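Local coordinates for protein erythrocyte binding antigen 140 (Plasmodium falciparum, PDB 4GF2) that probably binds a receptor on the surface of the host erythrocyte, as a sialic acid-binding adhesin used by the malaria parasite during invasion, at residues A[180-183]-A[184-188]; A[223-226]-A[227-231]; A[261-264]-A[265-269]. The protein carries 3 engineered substitutions. All blocks are in the same frame, centred on the assembly; numbering follows the deposited sequence.

Overall arrangement
The three contacts are each local, yet they meet around one aromatic core in the first half of the chain. Contact 1 and contact 2 lie on consecutive long helices, their centres about 13 Å apart; the centre of contact 3, at the start of the short helix 265-269, lies about 14 Å from that of contact 1 and about 13 Å from that of contact 2. Phe187 of contact 1 is the shared member: its CD1 packs 3.5 Å from Phe225 CZ of contact 2, and Phe187 CE2 lies 3.2 Å from Phe268 CE2 of contact 3. Glycerol molecules, probably from the crystallisation liquor, lie about 3 Å from the Asn186 side chain and about 4 Å from the Phe225 side chain (nearest atoms).

Contact 1 of 3, residues A[180-183]-A[184-188]; sequences IKEW and NENFL
Trp183 and Phe187 make an i to i+4 aromatic pair within helix 175-202, in the first Duffy binding domain of this adhesin; on another face of the same turns Glu182 and Asn186 are joined through water. The example shows how one helix can carry an aromatic pair and a water-bridged polar pair on neighbouring faces. The two rings run side by side with their planes only 7° apart, but they are slid so far that they barely overlap, the centroids standing 5.1 Å apart. Phe187 CB sits over one face of the indole, 4.0 Å from the centroid of the Trp183 six-membered ring, a CH-pi contact. Both residues set CG opposite the backbone N, which sends the rings off the helix in the same direction and lets Trp183 CH2 come within 3.8 Å of Phe187 CG. Trp183 NE1 finds its acceptor in Gln232, while Trp23 meets the indole edge-to-face.

On the polar side, the extended Glu182 chain and the shorter Asn186 amide do not bond directly. One water donates to both, 2.8 Å from Glu182 OE2 and 2.9 Å from Asn186 OD1, across groups whose planes are turned 66° apart. The other Glu182 oxygen makes a salt bridge with Arg39, and Trp23 NE1 also donates to Asn186 OD1. Beneath them runs regular helical bonding, such as Asn186 N to Glu182 O at 2.9 Å. Two donors on Asn186 OD1 and two separate calls on the carboxylate should hold both groups in place and, together with Arg39, would favour a negatively charged Glu182, whereas Trp183 and Phe187 meet each other through nonpolar packing and the CH-pi contact.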
loop_
_atom_site.group_PDB
_atom_site.type_symbol
_atom_site.label_atom_id
_atom_site.label_comp_id
_atom_site.label_asym_id
_atom_site.label_seq_id
_atom_site.Cartn_x
_atom_site.Cartn_y
_atom_site.Cartn_z
ATOM N N ILE A 180 25.143 -18.599 5.819
ATOM C CA ILE A 180 24.729 -17.364 6.473
ATOM C C ILE A 180 25.656 -16.214 6.064
ATOM O O ILE A 180 25.195 -15.131 5.705
ATOM C CB ILE A 180 24.700 -17.524 8.008
ATOM C CG1 ILE A 180 23.457 -18.319 8.422
ATOM C CG2 ILE A 180 24.689 -16.169 8.693
ATOM C CD1 ILE A 180 23.318 -18.537 9.917
ATOM N N LYS A 181 26.961 -16.463 6.101
ATOM C CA LYS A 181 27.944 -15.455 5.724
ATOM C C LYS A 181 27.744 -15.004 4.283
ATOM O O LYS A 181 27.761 -13.806 3.988
ATOM C CB LYS A 181 29.362 -16.007 5.889
ATOM C CG LYS A 181 29.902 -15.975 7.312
ATOM C CD LYS A 181 30.936 -17.071 7.508
ATOM C CE LYS A 181 32.026 -16.667 8.467
ATOM N NZ LYS A 181 33.044 -17.748 8.585
ATOM N N GLU A 182 27.577 -15.970 3.384
ATOM C CA GLU A 182 27.389 -15.675 1.971
ATOM C C GLU A 182 26.110 -14.866 1.789
ATOM O O GLU A 182 26.106 -13.835 1.119
ATOM C CB GLU A 182 27.319 -16.966 1.142
ATOM C CG GLU A 182 27.131 -16.726 -0.362
ATOM C CD GLU A 182 26.981 -18.006 -1.166
ATOM O OE1 GLU A 182 26.882 -19.093 -0.558
ATOM O OE2 GLU A 182 26.962 -17.925 -2.415
ATOM N N TRP A 183 25.031 -15.336 2.405
ATOM C CA TRP A 183 23.740 -14.668 2.302
ATOM C C TRP A 183 23.831 -13.233 2.802
ATOM O O TRP A 183 23.295 -12.314 2.179
ATOM C CB TRP A 183 22.677 -15.426 3.098
ATOM C CG TRP A 183 21.337 -14.793 2.996
ATOM C CD1 TRP A 183 20.339 -15.125 2.132
ATOM C CD2 TRP A 183 20.848 -13.699 3.776
ATOM N NE1 TRP A 183 19.254 -14.310 2.327
ATOM C CE2 TRP A 183 19.541 -13.424 3.332
ATOM C CE3 TRP A 183 21.388 -12.926 4.807
ATOM C CZ2 TRP A 183 18.764 -12.408 3.882
ATOM C CZ3 TRP A 183 20.617 -11.920 5.354
ATOM C CH2 TRP A 183 19.320 -11.668 4.891
ATOM N N ASN A 184 24.507 -13.044 3.931
ATOM C CA ASN A 184 24.694 -11.715 4.496
ATOM C C ASN A 184 25.361 -10.779 3.495
ATOM O O ASN A 184 24.939 -9.633 3.330
ATOM C CB ASN A 184 25.529 -11.785 5.772
ATOM C CG ASN A 184 25.671 -10.435 6.454
ATOM O OD1 ASN A 184 24.774 -9.594 6.389
ATOM N ND2 ASN A 184 26.803 -10.221 7.110
ATOM N N GLU A 185 26.397 -11.269 2.822
ATOM C CA GLU A 185 27.098 -10.476 1.816
ATOM C C GLU A 185 26.206 -10.202 0.603
ATOM O O GLU A 185 26.146 -9.075 0.118
ATOM C CB GLU A 185 28.389 -11.171 1.380
ATOM C CG GLU A 185 29.471 -11.180 2.450
ATOM C CD GLU A 185 30.669 -12.040 2.075
ATOM O OE1 GLU A 185 30.480 -13.065 1.384
ATOM O OE2 GLU A 185 31.802 -11.690 2.470
ATOM N N ASN A 186 25.514 -11.228 0.116
ATOM C CA ASN A 186 24.597 -11.047 -1.000
ATOM C C ASN A 186 23.569 -9.975 -0.654
ATOM O O ASN A 186 23.191 -9.158 -1.496
ATOM C CB ASN A 186 23.868 -12.352 -1.346
ATOM C CG ASN A 186 24.805 -13.464 -1.816
ATOM O OD1 ASN A 186 24.475 -14.648 -1.697
ATOM N ND2 ASN A 186 25.963 -13.095 -2.357
ATOM N N PHE A 187 23.128 -9.984 0.599
ATOM C CA PHE A 187 22.070 -9.095 1.060
ATOM C C PHE A 187 22.503 -7.634 1.097
ATOM O O PHE A 187 21.801 -6.761 0.592
ATOM C CB PHE A 187 21.611 -9.522 2.452
ATOM C CG PHE A 187 20.681 -8.549 3.105
ATOM C CD1 PHE A 187 19.367 -8.446 2.692
ATOM C CD2 PHE A 187 21.118 -7.742 4.139
ATOM C CE1 PHE A 187 18.509 -7.553 3.293
ATOM C CE2 PHE A 187 20.262 -6.848 4.741
ATOM C CZ PHE A 187 18.957 -6.754 4.319
ATOM N N LEU A 188 23.656 -7.373 1.705
ATOM C CA LEU A 188 24.150 -6.009 1.849
ATOM C C LEU A 188 24.435 -5.382 0.491
ATOM O O LEU A 188 24.283 -4.177 0.311
ATOM C CB LEU A 188 25.410 -5.981 2.717
ATOM C CG LEU A 188 25.195 -6.402 4.176
ATOM C CD1 LEU A 188 26.514 -6.462 4.926
ATOM C CD2 LEU A 188 24.222 -5.463 4.878
HETATM O O HOH W 1 24.739 -16.799 -3.588
#

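Contact 2 of 3, residues A[223-226]-A[227-231]; sequences TSFM and KKSKT
Lys227 lies along Thr223 one turn earlier in helix 213-242, and shows how a long lysine can spend its methylenes on its own helix. Its CG stands opposite the carbonyl carbon (chi1 -70°), a torsion that brings Lys227 CG past Thr223 O at 3.5 Å. The rest of the chain is fully extended and points the same way as Thr223, and Lys227 CE reaches Thr223 CG2 at 3.7 Å. The backbone repeats the pairing, Lys227 N donating to Thr223 O. Ser224 takes part mainly through its carbonyl: Ser224 O receives Lys228 N at 2.9 Å in an almost straight bond (179°), and Lys227 CB and Lys228 CG pack against it. The Ser224 hydroxyl turns back to Ser221 O.

Met226 O bonds to Lys230 N, 2.8 Å away, while the Met226 side chain, bent at chi2 and chi3, leaves this helix for the interior. Beside it Ser229 adds a second grip on the preceding turn: Ser229 OG donates to Phe225 O at 2.6 Å, from the opposite face of the carbonyl plane to Ser229 N, and rests 3.4 Å above the Phe225 ring plane near its rim. The lysine side is largely solvent-facing; on the inner side Met226 and Ser229 touch Phe187 of helix 175-202 and Phe269 of helix 265-269, and Phe225 meets the Phe187 ring and Leu194, both of helix 175-202.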
loop_
_atom_site.group_PDB
_atom_site.type_symbol
_atom_site.label_atom_id
_atom_site.label_comp_id
_atom_site.label_asym_id
_atom_site.label_seq_id
_atom_site.Cartn_x
_atom_site.Cartn_y
_atom_site.Cartn_z
ATOM N N THR A 223 11.265 -2.302 -0.692
ATOM C CA THR A 223 10.414 -2.857 0.349
ATOM C C THR A 223 10.260 -4.364 0.207
ATOM O O THR A 223 10.505 -5.105 1.154
ATOM C CB THR A 223 9.023 -2.213 0.327
ATOM O OG1 THR A 223 9.123 -0.855 0.763
ATOM C CG2 THR A 223 8.059 -2.956 1.244
ATOM N N SER A 224 9.850 -4.818 -0.972
ATOM C CA SER A 224 9.602 -6.241 -1.173
ATOM C C SER A 224 10.877 -7.044 -0.948
ATOM O O SER A 224 10.834 -8.150 -0.413
ATOM C CB SER A 224 9.031 -6.511 -2.567
ATOM O OG SER A 224 9.907 -6.070 -3.584
ATOM N N PHE A 225 12.013 -6.476 -1.339
ATOM C CA PHE A 225 13.294 -7.150 -1.182
ATOM C C PHE A 225 13.629 -7.359 0.290
ATOM O O PHE A 225 14.227 -8.370 0.661
ATOM C CB PHE A 225 14.405 -6.347 -1.854
ATOM C CG PHE A 225 15.774 -6.695 -1.361
ATOM C CD1 PHE A 225 16.426 -7.818 -1.829
ATOM C CD2 PHE A 225 16.406 -5.901 -0.421
ATOM C CE1 PHE A 225 17.687 -8.143 -1.372
ATOM C CE2 PHE A 225 17.666 -6.222 0.040
ATOM C CZ PHE A 225 18.308 -7.343 -0.438
ATOM N N MET A 226 13.255 -6.394 1.126
ATOM C CA MET A 226 13.465 -6.510 2.563
ATOM C C MET A 226 12.522 -7.559 3.155
ATOM O O MET A 226 12.924 -8.358 4.001
ATOM C CB MET A 226 13.258 -5.159 3.249
ATOM C CG MET A 226 14.250 -4.089 2.816
ATOM S SD MET A 226 15.950 -4.422 3.322
ATOM C CE MET A 226 15.884 -4.033 5.069
ATOM N N LYS A 227 11.272 -7.563 2.703
ATOM C CA LYS A 227 10.311 -8.567 3.145
ATOM C C LYS A 227 10.844 -9.967 2.870
ATOM O O LYS A 227 10.949 -10.790 3.779
ATOM C CB LYS A 227 8.971 -8.383 2.436
ATOM C CG LYS A 227 8.204 -7.142 2.850
ATOM C CD LYS A 227 6.900 -7.036 2.076
ATOM C CE LYS A 227 6.091 -5.819 2.490
ATOM N NZ LYS A 227 4.867 -5.670 1.652
ATOM N N LYS A 228 11.181 -10.231 1.609
ATOM C CA LYS A 228 11.728 -11.523 1.212
ATOM C C LYS A 228 12.982 -11.861 2.004
ATOM O O LYS A 228 13.138 -12.983 2.483
ATOM C CB LYS A 228 12.055 -11.535 -0.282
ATOM C CG LYS A 228 10.835 -11.504 -1.182
ATOM C CD LYS A 228 11.222 -11.661 -2.643
ATOM C CE LYS A 228 9.998 -11.834 -3.529
ATOM N NZ LYS A 228 9.082 -10.660 -3.477
ATOM N N SER A 229 13.874 -10.886 2.136
ATOM C CA SER A 229 15.130 -11.092 2.847
ATOM C C SER A 229 14.904 -11.436 4.316
ATOM O O SER A 229 15.611 -12.273 4.876
ATOM C CB SER A 229 16.017 -9.852 2.734
ATOM O OG SER A 229 16.372 -9.607 1.383
ATOM N N LYS A 230 13.923 -10.798 4.945
ATOM C CA LYS A 230 13.670 -11.044 6.360
ATOM C C LYS A 230 13.198 -12.474 6.624
ATOM O O LYS A 230 13.612 -13.096 7.602
ATOM C CB LYS A 230 12.658 -10.050 6.928
ATOM C CG LYS A 230 12.270 -10.370 8.366
ATOM C CD LYS A 230 11.468 -9.252 9.008
ATOM C CE LYS A 230 11.127 -9.585 10.453
ATOM N NZ LYS A 230 10.464 -8.450 11.153
ATOM N N THR A 231 12.329 -12.994 5.763
ATOM C CA THR A 231 11.853 -14.360 5.927
ATOM C C THR A 231 13.016 -15.324 5.701
ATOM O O THR A 231 13.155 -16.318 6.412
ATOM C CB THR A 231 10.681 -14.699 4.969
ATOM O OG1 THR A 231 11.146 -14.737 3.615
ATOM C CG2 THR A 231 9.559 -13.670 5.091
#

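Contact 3 of 3, residues A[261-264]-A[265-269]; sequences NKND and LDDFF
Asp267 turns back from the first turn of helix 265-269 to meet Asn263 and Asp264: Asp267 OD2 takes Asn263 N while Asp264 OD1 takes Asp267 N, a worked case of a helix start tied to the preceding loop by two such bonds. Asp267 CB sits 3.5 Å from Asp264 OD1 and close to Asp264 O. With CG placed opposite the backbone N, the side chain then leads back toward the residues before the helix, Asp267 CG coming 3.7 Å from Asn263 ND2. At the tip, Asp267 OD2 accepts the backbone Asn263 N at 2.9 Å through its anti lone pair, in a bond bent to 142°. The Asn263 amide is turned 31° from the Asp267 carboxylate, and its ND2, although near, is badly angled for a bond. Asp267 OD1 has an opposite charge in the neighbourhood, Lys262 NZ at 5.0 Å, too far for contact; that ammonium is paired with Glu272 instead.

Asp264, the N-cap residue, supplies the capping bond. Its CG is wedged between its own N and carbonyl carbon (chi1 49°), a torsion that swings Asp264 OD1 over the helix start to take Asp267 N at 3.0 Å, nearly straight. Asp264 O meanwhile receives Phe268 N, and Lys262, crossing the phenyl group at about a right angle, lays CG 3.8 Å from Phe268 CD1. Asn261, with its positive phi, is the C-prime residue of the Schellman motif that ends helix 252-259. Leu265 and Phe269 press on Met233 of helix 213-242, while Phe268 meets Asn184 and Phe187 of helix 175-202, seating the short helix against both long ones.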
loop_
_atom_site.group_PDB
_atom_site.type_symbol
_atom_site.label_atom_id
_atom_site.label_comp_id
_atom_site.label_asym_id
_atom_site.label_seq_id
_atom_site.Cartn_x
_atom_site.Cartn_y
_atom_site.Cartn_z
ATOM N N ASN A 261 26.055 -3.308 12.701
ATOM C CA ASN A 261 25.535 -2.251 13.561
ATOM C C ASN A 261 24.034 -2.378 13.791
ATOM O O ASN A 261 23.299 -1.393 13.701
ATOM C CB ASN A 261 25.855 -0.881 12.961
ATOM C CG ASN A 261 27.307 -0.753 12.546
ATOM O OD1 ASN A 261 28.191 -1.370 13.140
ATOM N ND2 ASN A 261 27.560 0.044 11.515
ATOM N N LYS A 262 23.586 -3.594 14.088
ATOM C CA LYS A 262 22.179 -3.850 14.380
ATOM C C LYS A 262 22.053 -4.757 15.602
ATOM O O LYS A 262 23.023 -5.395 16.014
ATOM C CB LYS A 262 21.483 -4.480 13.169
ATOM C CG LYS A 262 21.563 -3.641 11.900
ATOM C CD LYS A 262 20.882 -2.291 12.068
ATOM C CE LYS A 262 21.176 -1.368 10.895
ATOM N NZ LYS A 262 20.732 0.030 11.164
ATOM N N ASN A 263 20.855 -4.812 16.175
ATOM C CA ASN A 263 20.629 -5.535 17.424
ATOM C C ASN A 263 20.133 -6.966 17.221
ATOM O O ASN A 263 20.465 -7.859 17.999
ATOM C CB ASN A 263 19.629 -4.768 18.290
ATOM C CG ASN A 263 20.060 -3.339 18.550
ATOM O OD1 ASN A 263 21.252 -3.048 18.654
ATOM N ND2 ASN A 263 19.091 -2.438 18.652
ATOM N N ASP A 264 19.338 -7.173 16.175
ATOM C CA ASP A 264 18.735 -8.475 15.902
ATOM C C ASP A 264 17.918 -8.414 14.616
ATOM O O ASP A 264 17.812 -7.356 13.996
ATOM C CB ASP A 264 17.845 -8.899 17.069
ATOM C CG ASP A 264 16.890 -7.804 17.499
ATOM O OD1 ASP A 264 16.454 -7.019 16.630
ATOM O OD2 ASP A 264 16.578 -7.727 18.707
ATOM N N LEU A 265 17.340 -9.545 14.220
ATOM C CA LEU A 265 16.550 -9.614 12.994
ATOM C C LEU A 265 15.674 -8.381 12.828
ATOM O O LEU A 265 15.782 -7.660 11.838
ATOM C CB LEU A 265 15.667 -10.863 12.980
ATOM C CG LEU A 265 16.387 -12.210 12.922
ATOM C CD1 LEU A 265 16.274 -12.942 14.248
ATOM C CD2 LEU A 265 15.830 -13.064 11.791
ATOM N N ASP A 266 14.805 -8.146 13.804
ATOM C CA ASP A 266 13.879 -7.023 13.747
ATOM C C ASP A 266 14.613 -5.728 13.408
ATOM O O ASP A 266 14.321 -5.087 12.399
ATOM C CB ASP A 266 13.134 -6.883 15.078
ATOM C CG ASP A 266 12.049 -5.821 15.033
ATOM O OD1 ASP A 266 11.605 -5.468 13.919
ATOM O OD2 ASP A 266 11.636 -5.345 16.113
ATOM N N ASP A 267 15.575 -5.356 14.246
ATOM C CA ASP A 267 16.328 -4.122 14.052
ATOM C C ASP A 267 17.129 -4.166 12.754
ATOM O O ASP A 267 17.489 -3.128 12.198
ATOM C CB ASP A 267 17.267 -3.884 15.236
ATOM C CG ASP A 267 18.027 -2.576 15.124
ATOM O OD1 ASP A 267 17.456 -1.596 14.599
ATOM O OD2 ASP A 267 19.196 -2.531 15.564
ATOM N N PHE A 268 17.402 -5.376 12.278
ATOM C CA PHE A 268 18.160 -5.569 11.050
ATOM C C PHE A 268 17.338 -5.127 9.843
ATOM O O PHE A 268 17.884 -4.634 8.855
ATOM C CB PHE A 268 18.554 -7.041 10.912
ATOM C CG PHE A 268 19.685 -7.287 9.955
ATOM C CD1 PHE A 268 20.998 -7.113 10.355
ATOM C CD2 PHE A 268 19.435 -7.710 8.661
ATOM C CE1 PHE A 268 22.042 -7.345 9.478
ATOM C CE2 PHE A 268 20.473 -7.946 7.781
ATOM C CZ PHE A 268 21.779 -7.764 8.190
ATOM N N PHE A 269 16.022 -5.296 9.932
ATOM C CA PHE A 269 15.137 -4.968 8.818
ATOM C C PHE A 269 14.211 -3.785 9.099
ATOM O O PHE A 269 13.418 -3.405 8.237
ATOM C CB PHE A 269 14.307 -6.190 8.431
ATOM C CG PHE A 269 15.131 -7.358 7.984
ATOM C CD1 PHE A 269 15.747 -7.353 6.746
ATOM C CD2 PHE A 269 15.290 -8.460 8.801
ATOM C CE1 PHE A 269 16.508 -8.427 6.335
ATOM C CE2 PHE A 269 16.048 -9.534 8.395
ATOM C CZ PHE A 269 16.657 -9.520 7.161
#